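Local coordinates for protein cellulase IBT99 (Metagenomes, PDB 6WBT) that probably hydrolyses 6-phospho-alpha-glucosides as a family 4 glycoside hydrolase that uses NAD and a manganese ion, at residues E35-D40 with P72-T77. Sequence-based numbering, arbitrary orientation.
Sequences ELWLYD and PKEAFT. With NAD (nicotinamide-adenine-dinucleotide), chain G.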
loop_
_atom_site.group_PDB
_atom_site.type_symbol
_atom_site.label_atom_id
_atom_site.label_comp_id
_atom_site.label_asym_id
_atom_site.label_seq_id
_atom_site.Cartn_x
_atom_site.Cartn_y
_atom_site.Cartn_z
ATOM N N GLU A 35 -46.231 7.773 8.196
ATOM C CA GLU A 35 -46.569 6.966 9.357
ATOM C C GLU A 35 -45.328 6.787 10.220
ATOM O O GLU A 35 -44.199 6.836 9.726
ATOM C CB GLU A 35 -47.122 5.589 8.963
ATOM C CG GLU A 35 -48.528 5.612 8.390
ATOM C CD GLU A 35 -49.010 4.230 8.001
ATOM O OE1 GLU A 35 -50.004 3.755 8.591
ATOM O OE2 GLU A 35 -48.389 3.614 7.111
ATOM N N LEU A 36 -45.553 6.576 11.513
ATOM C CA LEU A 36 -44.494 6.269 12.466
ATOM C C LEU A 36 -44.703 4.845 12.962
ATOM O O LEU A 36 -45.754 4.532 13.531
ATOM C CB LEU A 36 -44.497 7.255 13.634
ATOM C CG LEU A 36 -43.287 7.195 14.571
ATOM C CD1 LEU A 36 -42.035 7.692 13.862
ATOM C CD2 LEU A 36 -43.542 7.990 15.843
ATOM N N TRP A 37 -43.710 3.987 12.746
ATOM C CA TRP A 37 -43.812 2.572 13.069
ATOM C C TRP A 37 -42.843 2.215 14.187
ATOM O O TRP A 37 -41.673 2.612 14.153
ATOM C CB TRP A 37 -43.536 1.709 11.835
ATOM C CG TRP A 37 -44.692 1.647 10.885
ATOM C CD1 TRP A 37 -45.026 2.571 9.938
ATOM C CD2 TRP A 37 -45.672 0.605 10.791
ATOM N NE1 TRP A 37 -46.151 2.169 9.260
ATOM C CE2 TRP A 37 -46.567 0.965 9.765
ATOM C CE3 TRP A 37 -45.878 -0.597 11.475
ATOM C CZ2 TRP A 37 -47.652 0.166 9.405
ATOM C CZ3 TRP A 37 -46.956 -1.388 11.116
ATOM C CH2 TRP A 37 -47.828 -1.003 10.091
ATOM N N LEU A 38 -43.333 1.468 15.171
ATOM C CA LEU A 38 -42.517 0.950 16.262
ATOM C C LEU A 38 -42.471 -0.565 16.125
ATOM O O LEU A 38 -43.487 -1.241 16.314
ATOM C CB LEU A 38 -43.085 1.364 17.617
ATOM C CG LEU A 38 -43.159 2.864 17.911
ATOM C CD1 LEU A 38 -43.718 3.098 19.304
ATOM C CD2 LEU A 38 -41.795 3.525 17.758
ATOM N N TYR A 39 -41.300 -1.097 15.792
ATOM C CA TYR A 39 -41.104 -2.529 15.630
ATOM C C TYR A 39 -40.190 -3.053 16.727
ATOM O O TYR A 39 -39.214 -2.398 17.104
ATOM C CB TYR A 39 -40.507 -2.857 14.260
ATOM C CG TYR A 39 -39.985 -4.271 14.149
ATOM C CD1 TYR A 39 -40.854 -5.342 13.992
ATOM C CD2 TYR A 39 -38.621 -4.536 14.202
ATOM C CE1 TYR A 39 -40.381 -6.639 13.891
ATOM C CE2 TYR A 39 -38.139 -5.828 14.103
ATOM C CZ TYR A 39 -39.022 -6.875 13.948
ATOM O OH TYR A 39 -38.542 -8.160 13.850
ATOM N N ASP A 40 -40.510 -4.242 17.227
ATOM C CA ASP A 40 -39.726 -4.870 18.280
ATOM C C ASP A 40 -40.068 -6.350 18.315
ATOM O O ASP A 40 -41.101 -6.781 17.797
ATOM C CB ASP A 40 -39.995 -4.216 19.640
ATOM C CG ASP A 40 -38.868 -4.428 20.618
ATOM O OD1 ASP A 40 -38.405 -5.581 20.768
ATOM O OD2 ASP A 40 -38.435 -3.429 21.231
ATOM N N PRO A 72 -42.274 -8.415 11.276
ATOM C CA PRO A 72 -41.298 -7.665 10.468
ATOM C C PRO A 72 -41.803 -7.310 9.082
ATOM O O PRO A 72 -41.472 -6.233 8.570
ATOM C CB PRO A 72 -40.089 -8.610 10.415
ATOM C CG PRO A 72 -40.656 -9.967 10.639
ATOM C CD PRO A 72 -41.809 -9.778 11.584
ATOM N N LYS A 73 -42.597 -8.181 8.453
ATOM C CA LYS A 73 -43.092 -7.872 7.115
ATOM C C LYS A 73 -44.038 -6.678 7.138
ATOM O O LYS A 73 -43.976 -5.815 6.256
ATOM C CB LYS A 73 -43.779 -9.092 6.503
ATOM C CG LYS A 73 -44.177 -8.889 5.049
ATOM C CD LYS A 73 -44.612 -10.183 4.387
ATOM C CE LYS A 73 -44.866 -9.972 2.902
ATOM N NZ LYS A 73 -45.236 -11.235 2.207
ATOM N N GLU A 74 -44.915 -6.606 8.141
ATOM C CA GLU A 74 -45.777 -5.437 8.272
ATOM C C GLU A 74 -44.984 -4.201 8.677
ATOM O O GLU A 74 -45.340 -3.081 8.292
ATOM C CB GLU A 74 -46.887 -5.712 9.288
ATOM C CG GLU A 74 -47.878 -4.569 9.456
ATOM C CD GLU A 74 -48.968 -4.884 10.463
ATOM O OE1 GLU A 74 -49.604 -3.936 10.969
ATOM O OE2 GLU A 74 -49.188 -6.081 10.747
ATOM N N ALA A 75 -43.902 -4.382 9.436
ATOM C CA ALA A 75 -43.132 -3.242 9.920
ATOM C C ALA A 75 -42.223 -2.668 8.842
ATOM O O ALA A 75 -42.067 -1.445 8.748
ATOM C CB ALA A 75 -42.309 -3.646 11.143
ATOM N N PHE A 76 -41.620 -3.523 8.020
ATOM C CA PHE A 76 -40.593 -3.093 7.081
ATOM C C PHE A 76 -41.079 -3.004 5.639
ATOM O O PHE A 76 -40.280 -2.674 4.759
ATOM C CB PHE A 76 -39.382 -4.030 7.157
ATOM C CG PHE A 76 -38.712 -4.041 8.501
ATOM C CD1 PHE A 76 -38.077 -2.909 8.982
ATOM C CD2 PHE A 76 -38.711 -5.187 9.280
ATOM C CE1 PHE A 76 -37.461 -2.917 10.219
ATOM C CE2 PHE A 76 -38.095 -5.200 10.517
ATOM C CZ PHE A 76 -37.469 -4.064 10.986
ATOM N N THR A 77 -42.352 -3.283 5.370
ATOM C CA THR A 77 -42.862 -3.156 4.011
ATOM C C THR A 77 -42.937 -1.687 3.615
ATOM O O THR A 77 -43.540 -0.874 4.321
ATOM C CB THR A 77 -44.241 -3.802 3.886
ATOM O OG1 THR A 77 -44.125 -5.218 4.068
ATOM C CG2 THR A 77 -44.839 -3.520 2.515
HETATM P PA NAD G . -33.249 -1.372 25.958
HETATM O O1A NAD G . -32.767 -2.708 26.416
HETATM O O2A NAD G . -33.937 -0.496 26.953
HETATM O O5B NAD G . -34.195 -1.573 24.676
HETATM C C5B NAD G . -33.686 -2.294 23.520
HETATM C C4B NAD G . -34.847 -2.807 22.703
HETATM O O4B NAD G . -34.352 -3.580 21.577
HETATM C C3B NAD G . -35.834 -3.732 23.436
HETATM O O3B NAD G . -37.166 -3.297 23.195
HETATM C C2B NAD G . -35.588 -5.092 22.773
HETATM O O2B NAD G . -36.682 -5.979 22.853
HETATM C C1B NAD G . -35.252 -4.640 21.359
HETATM N N9A NAD G . -34.607 -5.661 20.541
HETATM C C8A NAD G . -33.703 -6.602 20.963
HETATM N N7A NAD G . -33.295 -7.400 20.007
HETATM C C5A NAD G . -33.982 -6.969 18.883
HETATM C C6A NAD G . -33.987 -7.417 17.548
HETATM N N6A NAD G . -33.255 -8.437 17.109
HETATM N N1A NAD G . -34.791 -6.767 16.674
HETATM C C2A NAD G . -35.526 -5.742 17.123
HETATM N N3A NAD G . -35.602 -5.235 18.350
HETATM C C4A NAD G . -34.798 -5.897 19.198
HETATM O O3 NAD G . -32.015 -0.560 25.333
HETATM P PN NAD G . -31.539 0.965 25.478
HETATM O O1N NAD G . -32.690 1.864 25.170
HETATM O O2N NAD G . -30.835 1.130 26.785
HETATM O O5D NAD G . -30.470 1.043 24.287
HETATM C C5D NAD G . -30.908 0.656 22.961
HETATM C C4D NAD G . -29.708 0.546 22.055
HETATM O O4D NAD G . -29.190 1.870 21.793
HETATM C C3D NAD G . -28.518 -0.246 22.616
HETATM O O3D NAD G . -28.009 -1.118 21.617
HETATM C C2D NAD G . -27.529 0.883 22.925
HETATM O O2D NAD G . -26.179 0.470 23.056
HETATM C C1D NAD G . -27.776 1.794 21.729
HETATM N N1N NAD G . -27.211 3.159 21.926
HETATM C C2N NAD G . -26.084 3.534 21.244
HETATM C C3N NAD G . -25.528 4.790 21.433
HETATM C C7N NAD G . -24.321 5.159 20.608
HETATM O O7N NAD G . -23.446 5.864 21.102
HETATM N N7N NAD G . -24.277 4.729 19.355
HETATM C C4N NAD G . -26.111 5.655 22.353
HETATM C C5N NAD G . -27.264 5.279 23.007
HETATM C C6N NAD G . -27.800 4.030 22.778
#
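In the NAD-binding Rossmann fold of this family 4 enzyme, Tyr39 and Trp37 on strand 35-39 pack against the short helix 72-76, which runs nearly antiparallel to the strand (151°). Phe76 meets Tyr39 edge to face: its CE2-CZ edge points at the tyrosine ring, with planes 63° apart and centroids 4.8 Å apart. With CG anti to the backbone N (chi1 167°), the Tyr39 ring is set against the helix, where Ala75 CB sits 3.6 Å from Tyr39 CD1 and Pro72 CB 3.8 Å from Tyr39 OH. Trp37 takes the Glu74 carbonyl O over one face, while the extended Glu74 side chain crosses it, its OE1 at the indole edge 3.5 Å from Trp37 CH2. Next along the chain, Asp40 OD1 accepts a hydrogen bond from O2B of the adenosine ribose of NAD (2.7 Å), the acidic residue at the end of the second strand that grips this ribose in classical NAD-selective Rossmann domains. Shortening Tyr39 to an alanine would probably leave the Phe76 edge without its aromatic face and open a gap between helix and strand. No hydrogen bond crosses, so shape and ring contacts, with Glu74 oxygens against the indole, hold the helix to the strand that leads into Asp40.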